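PDB 4N83: ribonucleoside-diphosphate reductase subunit beta from Streptococcus sanguinis, which houses a two-metal centre, here dimanganese, and serves as the small subunit of a class Ib ribonucleotide reductase, which probably makes deoxyribonucleotides for DNA synthesis. Local coordinates for residues I35-D40 and F108-T113; G164-L169 and K250-Y255; W220-L225 and D267-D272. One frame throughout, in Å; residues are numbered along the deposited sequence.

Contact 1 (I35-D40 and F108-T113)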
# COMPACT_ATOMS: atom_id res chain seq x y z
N ILE A 35 17.90 -8.16 5.59
CA ILE A 35 19.13 -8.50 4.87
C ILE A 35 20.36 -7.87 5.55
O ILE A 35 20.37 -6.66 5.80
CB ILE A 35 19.06 -8.03 3.40
CG1 ILE A 35 17.97 -8.80 2.65
CG2 ILE A 35 20.40 -8.21 2.70
CD1 ILE A 35 17.55 -8.16 1.34
N PRO A 36 21.40 -8.68 5.84
CA PRO A 36 22.63 -8.17 6.44
C PRO A 36 23.59 -7.58 5.39
O PRO A 36 24.32 -8.31 4.73
CB PRO A 36 23.24 -9.40 7.10
CG PRO A 36 22.78 -10.54 6.25
CD PRO A 36 21.45 -10.15 5.68
N LEU A 37 23.58 -6.25 5.25
CA LEU A 37 24.39 -5.57 4.25
C LEU A 37 25.84 -5.36 4.68
O LEU A 37 26.71 -5.11 3.84
CB LEU A 37 23.75 -4.22 3.89
CG LEU A 37 22.40 -4.32 3.16
CD1 LEU A 37 21.57 -3.06 3.36
CD2 LEU A 37 22.61 -4.61 1.68
N SER A 38 26.10 -5.45 5.99
CA SER A 38 27.44 -5.23 6.54
C SER A 38 28.45 -6.31 6.13
O SER A 38 29.66 -6.07 6.16
CB SER A 38 27.38 -5.13 8.06
OG SER A 38 26.96 -6.35 8.64
N ASN A 39 27.95 -7.49 5.76
CA ASN A 39 28.81 -8.59 5.31
C ASN A 39 29.38 -8.38 3.90
O ASN A 39 30.30 -9.09 3.50
CB ASN A 39 28.05 -9.92 5.35
CG ASN A 39 27.53 -10.27 6.74
OD1 ASN A 39 26.56 -11.01 6.88
ND2 ASN A 39 28.18 -9.73 7.77
N ASP A 40 28.84 -7.41 3.16
CA ASP A 40 29.33 -7.07 1.82
C ASP A 40 30.33 -5.92 1.80
O ASP A 40 30.77 -5.50 0.73
CB ASP A 40 28.15 -6.75 0.89
CG ASP A 40 27.31 -7.97 0.58
OD1 ASP A 40 27.29 -8.91 1.40
OD2 ASP A 40 26.67 -7.99 -0.49
N PHE A 108 22.98 2.41 0.61
CA PHE A 108 23.85 3.57 0.72
C PHE A 108 24.38 3.76 2.15
O PHE A 108 25.54 4.13 2.34
CB PHE A 108 23.14 4.86 0.28
CG PHE A 108 22.63 4.83 -1.14
CD1 PHE A 108 23.43 4.38 -2.18
CD2 PHE A 108 21.35 5.31 -1.44
CE1 PHE A 108 22.95 4.37 -3.49
CE2 PHE A 108 20.88 5.30 -2.74
CZ PHE A 108 21.68 4.83 -3.76
N SER A 109 23.53 3.50 3.14
CA SER A 109 23.90 3.69 4.54
C SER A 109 25.07 2.81 4.97
O SER A 109 25.99 3.29 5.65
CB SER A 109 22.70 3.42 5.45
OG SER A 109 21.65 4.33 5.18
N THR A 110 25.04 1.54 4.58
CA THR A 110 26.09 0.59 4.95
C THR A 110 27.37 0.84 4.16
O THR A 110 28.44 1.00 4.74
CB THR A 110 25.64 -0.87 4.72
OG1 THR A 110 24.29 -1.04 5.17
CG2 THR A 110 26.55 -1.84 5.47
N LEU A 111 27.25 0.88 2.83
CA LEU A 111 28.40 1.03 1.94
C LEU A 111 29.04 2.42 2.04
O LEU A 111 30.24 2.54 2.29
CB LEU A 111 28.01 0.75 0.49
CG LEU A 111 27.96 -0.72 0.03
CD1 LEU A 111 27.02 -1.56 0.89
CD2 LEU A 111 27.56 -0.79 -1.43
N ASN A 112 28.22 3.45 1.85
CA ASN A 112 28.71 4.83 1.72
C ASN A 112 28.61 5.64 3.01
O ASN A 112 27.97 5.22 3.98
CB ASN A 112 27.95 5.55 0.60
CG ASN A 112 27.93 4.77 -0.70
OD1 ASN A 112 28.90 4.08 -1.04
ND2 ASN A 112 26.83 4.87 -1.43
N THR A 113 29.26 6.80 3.01
CA THR A 113 29.28 7.71 4.15
C THR A 113 28.24 8.82 4.00
O THR A 113 27.65 8.99 2.93
CB THR A 113 30.67 8.36 4.32
OG1 THR A 113 31.00 9.10 3.13
CG2 THR A 113 31.74 7.30 4.56
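T110, on the last turn of helix 84-111, meets L37 and S38 through both branches of its side chain, and the contact is wholly van der Waals in kind. The hydroxyl branch lies against L37: OG1 of T110 is 3.5 Å from CB of L37 and 3.8 Å from CD1 of L37, the base and one methyl of the leucine. The methyl branch serves the next residue, with CG2 of T110 3.7 Å from CA of S38. The torsion of T110 explains this division: OG1 sits beside the backbone N (chi1 -43°), which leaves CG2 anti to that N and reaching S38, where the 3-10 segment begins.

The polar bonds go to other partners. OG1 of T110 bonds to the carbonyl O of S106, one turn back along its helix, and OG of S109 bonds to N11 of the second subunit, which places the contact near the dimer partner. D40 is anchored to helix 178-206 by a bond from V180 N to its OD2.

Threonine suits this place because its two branches let OG1 bond back to S106 and lie beside L37 while CG2 packs on S38. Helix 84-111 also carries the manganese ligands E97 and H100 and the predicted active-site Y104, whose side chain is about 9 Å from that of L37. The chemistry implies that non-directional contacts join loop and helix end, the threonine hydroxyl being already engaged by S106.

Contact 2 (G164-L169 and K250-Y255)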
# COMPACT_ATOMS: atom_id res chain seq x y z
N GLY A 164 19.82 -0.34 -15.05
CA GLY A 164 20.40 -0.31 -13.72
C GLY A 164 20.66 -1.68 -13.13
O GLY A 164 21.69 -1.90 -12.49
N PHE A 165 19.73 -2.62 -13.33
CA PHE A 165 19.86 -3.97 -12.78
C PHE A 165 21.05 -4.76 -13.35
O PHE A 165 21.51 -5.71 -12.72
CB PHE A 165 18.58 -4.80 -13.00
CG PHE A 165 17.38 -4.32 -12.22
CD1 PHE A 165 17.50 -3.85 -10.91
CD2 PHE A 165 16.11 -4.38 -12.78
CE1 PHE A 165 16.39 -3.42 -10.20
CE2 PHE A 165 14.99 -3.96 -12.07
CZ PHE A 165 15.13 -3.48 -10.78
N PHE A 166 21.55 -4.36 -14.52
CA PHE A 166 22.70 -5.02 -15.16
C PHE A 166 23.94 -5.08 -14.26
O PHE A 166 24.67 -6.07 -14.28
CB PHE A 166 23.04 -4.31 -16.48
CG PHE A 166 24.11 -5.01 -17.28
CD1 PHE A 166 23.78 -5.94 -18.26
CD2 PHE A 166 25.45 -4.71 -17.08
CE1 PHE A 166 24.76 -6.57 -19.01
CE2 PHE A 166 26.44 -5.35 -17.82
CZ PHE A 166 26.09 -6.27 -18.78
N THR A 167 24.18 -4.02 -13.49
CA THR A 167 25.38 -3.91 -12.65
C THR A 167 25.38 -4.89 -11.46
O THR A 167 26.32 -5.68 -11.33
CB THR A 167 25.61 -2.46 -12.17
OG1 THR A 167 25.61 -1.58 -13.30
CG2 THR A 167 26.94 -2.33 -11.44
N PRO A 168 24.36 -4.84 -10.58
CA PRO A 168 24.35 -5.77 -9.44
C PRO A 168 24.20 -7.24 -9.85
O PRO A 168 24.70 -8.12 -9.15
CB PRO A 168 23.15 -5.31 -8.61
CG PRO A 168 22.27 -4.61 -9.58
CD PRO A 168 23.20 -3.92 -10.53
N LEU A 169 23.50 -7.50 -10.95
CA LEU A 169 23.38 -8.85 -11.51
C LEU A 169 24.73 -9.35 -12.05
O LEU A 169 25.01 -10.55 -12.00
CB LEU A 169 22.33 -8.90 -12.62
CG LEU A 169 20.86 -8.71 -12.20
CD1 LEU A 169 19.98 -8.51 -13.42
CD2 LEU A 169 20.37 -9.89 -11.38
N LYS A 250 23.21 -2.35 -23.71
CA LYS A 250 22.36 -2.18 -24.88
C LYS A 250 21.75 -3.51 -25.33
O LYS A 250 20.59 -3.57 -25.73
CB LYS A 250 23.14 -1.54 -26.03
CG LYS A 250 23.48 -0.08 -25.80
CD LYS A 250 24.46 0.45 -26.83
CE LYS A 250 24.71 1.94 -26.65
NZ LYS A 250 25.66 2.47 -27.67
N THR A 251 22.54 -4.58 -25.24
CA THR A 251 22.06 -5.94 -25.53
C THR A 251 21.02 -6.38 -24.49
O THR A 251 20.05 -7.07 -24.83
CB THR A 251 23.22 -6.96 -25.52
OG1 THR A 251 24.33 -6.44 -26.26
CG2 THR A 251 22.79 -8.29 -26.13
N PHE A 252 21.22 -5.97 -23.24
CA PHE A 252 20.32 -6.31 -22.14
C PHE A 252 19.01 -5.51 -22.23
O PHE A 252 17.95 -6.01 -21.88
CB PHE A 252 21.03 -6.05 -20.80
CG PHE A 252 20.39 -6.72 -19.62
CD1 PHE A 252 20.09 -8.08 -19.63
CD2 PHE A 252 20.12 -6.00 -18.46
CE1 PHE A 252 19.52 -8.70 -18.53
CE2 PHE A 252 19.55 -6.62 -17.35
CZ PHE A 252 19.25 -7.97 -17.39
N LEU A 253 19.11 -4.26 -22.70
CA LEU A 253 17.93 -3.39 -22.85
C LEU A 253 17.00 -3.86 -23.97
O LEU A 253 15.78 -3.82 -23.81
CB LEU A 253 18.36 -1.94 -23.11
CG LEU A 253 18.75 -1.12 -21.87
CD1 LEU A 253 19.48 0.15 -22.27
CD2 LEU A 253 17.51 -0.80 -21.04
N ARG A 254 17.57 -4.28 -25.09
CA ARG A 254 16.79 -4.82 -26.20
C ARG A 254 16.11 -6.13 -25.82
O ARG A 254 15.01 -6.42 -26.29
CB ARG A 254 17.68 -5.03 -27.43
CG ARG A 254 18.10 -3.74 -28.13
CD ARG A 254 18.93 -4.02 -29.37
NE ARG A 254 20.30 -4.41 -29.04
CZ ARG A 254 21.34 -3.58 -28.93
NH1 ARG A 254 21.20 -2.27 -29.11
NH2 ARG A 254 22.54 -4.07 -28.62
N TYR A 255 16.77 -6.91 -24.97
CA TYR A 255 16.25 -8.21 -24.52
C TYR A 255 15.01 -8.05 -23.64
O TYR A 255 13.98 -8.66 -23.91
CB TYR A 255 17.34 -8.98 -23.77
CG TYR A 255 16.86 -10.23 -23.07
CD1 TYR A 255 16.24 -11.26 -23.78
CD2 TYR A 255 17.03 -10.39 -21.69
CE1 TYR A 255 15.81 -12.41 -23.14
CE2 TYR A 255 16.60 -11.54 -21.05
CZ TYR A 255 15.98 -12.54 -21.77
OH TYR A 255 15.55 -13.68 -21.14
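F252 reaches from helix 246-263 to helix 162-173 and touches F166 and L169 in turn. Its CB comes first, 3.7 Å from CD1 of F166. At the root of the ring, CG of F252 is again 3.7 Å from that same CD1 and lies in the plane of the F166 ring, at its edge. Next, CD2 of F252 lies 3.9 Å from CB of F166. Further out, CE2 of F252 comes within 4.1 Å of the backbone N of F166, so this flank of the ring rests against the helix backbone itself. The tip, CZ of F252, ends 4.1 Å from CD1 of L169, which lies beyond a kink in helix 162-173 where the N of T167 and of P168 lack the usual helical bond to the preceding turn.

The two phenylalanines form an offset edge-to-face pair, the edge of F166 directed at the face of F252, with ring centroids 5.6 Å apart and planes at 64°. Both have CG anti to the backbone N (chi1 -174° for F166 and -163° for F252), which extends each ring from its helix toward the other. Phenylalanine suits such a buried place: it spans the space between two helices and brings no polar group that would need a partner.

Helix 279-285 packs against the same cluster, V281 touching F166 and L169, and I285 touching L169 and F252. F165 and P168 lie against helix 178-206, so this short helix is held between the metal-bearing helix 178-206 and helix 246-263 in the all-helical, ferritin-like fold.

Contact 3 (W220-L225 and D267-D272); sequences WMYDLL and DPLFPD
Two different first torsions bring Y222 and L269 together. In Y222, chi1 of -71° sets the ring beside the backbone N, and its far end comes to the loop although CB is not aimed at it; L269 has CG anti to the backbone N (chi1 -163°) and extends toward helix 211-240. The two side chains run antiparallel alongside one another, and CE1 of Y222 touches CD1 of L269 at 3.8 Å, approached obliquely to the ring. Farther along the tyrosine, its OH comes to 4.0 Å from the carbonyl O of D267, too long to count as a bond. Tyrosine suits this partly exposed site, since its ring can pack against leucine while the hydroxyl lies near polar backbone.

Deeper in, L225 adds a looser apolar touch: its CD2 lies 4.5 Å from CE1 of F270, near the ring plane and at its edge.

The loop is also tied to helix 246-263, where OD1 of N258 accepts a bond from N of F270 and a weak one from N of L269. L225 touches F155 of helix 148-160, and Y222 packs on L261. Thus the side chains of L269 and F270, with the carbonyl of D267, meet one turn of helix 211-240.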
# COMPACT_ATOMS: atom_id res chain seq x y z
N TRP A 220 1.21 4.63 -31.01
CA TRP A 220 1.64 5.43 -29.86
C TRP A 220 2.56 4.63 -28.93
O TRP A 220 3.39 5.20 -28.22
CB TRP A 220 0.43 5.95 -29.09
CG TRP A 220 0.76 6.99 -28.05
CD1 TRP A 220 0.84 8.34 -28.24
CD2 TRP A 220 1.06 6.76 -26.67
NE1 TRP A 220 1.17 8.96 -27.06
CE2 TRP A 220 1.32 8.02 -26.08
CE3 TRP A 220 1.15 5.61 -25.87
CZ2 TRP A 220 1.64 8.16 -24.73
CZ3 TRP A 220 1.48 5.75 -24.53
CH2 TRP A 220 1.72 7.02 -23.97
N MET A 221 2.41 3.30 -28.95
CA MET A 221 3.20 2.41 -28.11
C MET A 221 4.66 2.34 -28.56
O MET A 221 5.57 2.61 -27.77
CB MET A 221 2.58 1.01 -28.12
CG MET A 221 3.27 -0.01 -27.23
SD MET A 221 2.23 -1.46 -26.92
CE MET A 221 3.44 -2.56 -26.20
N TYR A 222 4.88 1.99 -29.83
CA TYR A 222 6.24 1.86 -30.37
C TYR A 222 6.94 3.22 -30.51
O TYR A 222 8.16 3.29 -30.38
CB TYR A 222 6.23 1.12 -31.71
CG TYR A 222 5.93 -0.36 -31.57
CD1 TYR A 222 6.88 -1.24 -31.03
CD2 TYR A 222 4.71 -0.89 -31.98
CE1 TYR A 222 6.61 -2.59 -30.90
CE2 TYR A 222 4.44 -2.24 -31.86
CZ TYR A 222 5.39 -3.09 -31.32
OH TYR A 222 5.11 -4.43 -31.19
N ASP A 223 6.17 4.28 -30.75
CA ASP A 223 6.70 5.65 -30.74
C ASP A 223 7.30 5.98 -29.37
O ASP A 223 8.36 6.59 -29.28
CB ASP A 223 5.62 6.67 -31.09
CG ASP A 223 5.37 6.78 -32.59
OD1 ASP A 223 4.86 7.83 -33.02
OD2 ASP A 223 5.67 5.82 -33.32
N LEU A 224 6.60 5.58 -28.31
CA LEU A 224 7.09 5.76 -26.94
C LEU A 224 8.24 4.80 -26.64
O LEU A 224 9.13 5.12 -25.85
CB LEU A 224 5.95 5.54 -25.94
CG LEU A 224 6.20 5.99 -24.50
CD1 LEU A 224 6.20 7.51 -24.39
CD2 LEU A 224 5.17 5.39 -23.56
N LEU A 225 8.22 3.62 -27.26
CA LEU A 225 9.27 2.62 -27.06
C LEU A 225 10.61 3.11 -27.59
O LEU A 225 11.61 3.09 -26.87
CB LEU A 225 8.88 1.29 -27.74
CG LEU A 225 9.54 0.01 -27.21
CD1 LEU A 225 8.76 -1.22 -27.65
CD2 LEU A 225 11.00 -0.11 -27.64
N ASP A 267 4.19 -8.69 -29.66
CA ASP A 267 5.24 -9.58 -30.14
C ASP A 267 6.63 -9.02 -29.82
O ASP A 267 6.80 -7.80 -29.73
CB ASP A 267 5.09 -9.81 -31.64
CG ASP A 267 3.73 -10.37 -32.01
OD1 ASP A 267 3.34 -11.41 -31.45
OD2 ASP A 267 3.05 -9.77 -32.87
N PRO A 268 7.63 -9.91 -29.64
CA PRO A 268 8.99 -9.47 -29.32
C PRO A 268 9.67 -8.78 -30.50
O PRO A 268 9.77 -9.36 -31.58
CB PRO A 268 9.71 -10.78 -28.97
CG PRO A 268 8.96 -11.83 -29.71
CD PRO A 268 7.53 -11.38 -29.71
N LEU A 269 10.13 -7.55 -30.29
CA LEU A 269 10.63 -6.70 -31.37
C LEU A 269 12.06 -7.07 -31.79
O LEU A 269 12.31 -7.35 -32.96
CB LEU A 269 10.57 -5.22 -30.96
CG LEU A 269 10.65 -4.18 -32.08
CD1 LEU A 269 9.41 -4.22 -32.96
CD2 LEU A 269 10.84 -2.79 -31.49
N PHE A 270 12.98 -7.07 -30.83
CA PHE A 270 14.40 -7.27 -31.12
C PHE A 270 14.78 -8.75 -31.23
O PHE A 270 14.09 -9.61 -30.69
CB PHE A 270 15.25 -6.59 -30.03
CG PHE A 270 15.05 -5.11 -29.94
CD1 PHE A 270 14.10 -4.58 -29.08
CD2 PHE A 270 15.80 -4.24 -30.72
CE1 PHE A 270 13.90 -3.21 -29.00
CE2 PHE A 270 15.61 -2.87 -30.64
CZ PHE A 270 14.66 -2.35 -29.78
N PRO A 271 15.89 -9.04 -31.94
CA PRO A 271 16.37 -10.42 -32.07
C PRO A 271 17.28 -10.89 -30.92
O PRO A 271 17.69 -12.05 -30.91
CB PRO A 271 17.16 -10.37 -33.38
CG PRO A 271 17.70 -8.99 -33.43
CD PRO A 271 16.70 -8.10 -32.73
N ASP A 272 17.58 -10.00 -29.98
CA ASP A 272 18.48 -10.33 -28.86
C ASP A 272 17.82 -11.30 -27.88
O ASP A 272 16.88 -10.93 -27.17
CB ASP A 272 18.91 -9.06 -28.12
CG ASP A 272 19.74 -8.13 -28.98
OD1 ASP A 272 20.42 -7.25 -28.40
OD2 ASP A 272 19.72 -8.27 -30.22

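In the fold
The three contacts all lie in the all-helical chain, within the small-chain family region. Contact 1 closes before contact 2 opens; contacts 2 and 3 interleave, their segments alternating along the chain. Contacts 1 and 2 do not touch, their centres about 23 Å apart, and contact 3 lies on the opposite side of the chain's centre from contact 1, about 38 Å between centres. Contacts 2 and 3, about 17 Å between centres, are joined directly by a salt bridge between NE of R254 and OD1 of D272 at 2.9 Å, with R254 also packing on F270. Helix 246-263 thereby links a surface loop to the buried interior, where the side chain of L169, on helix 162-173, is about 14 Å from a manganese ion.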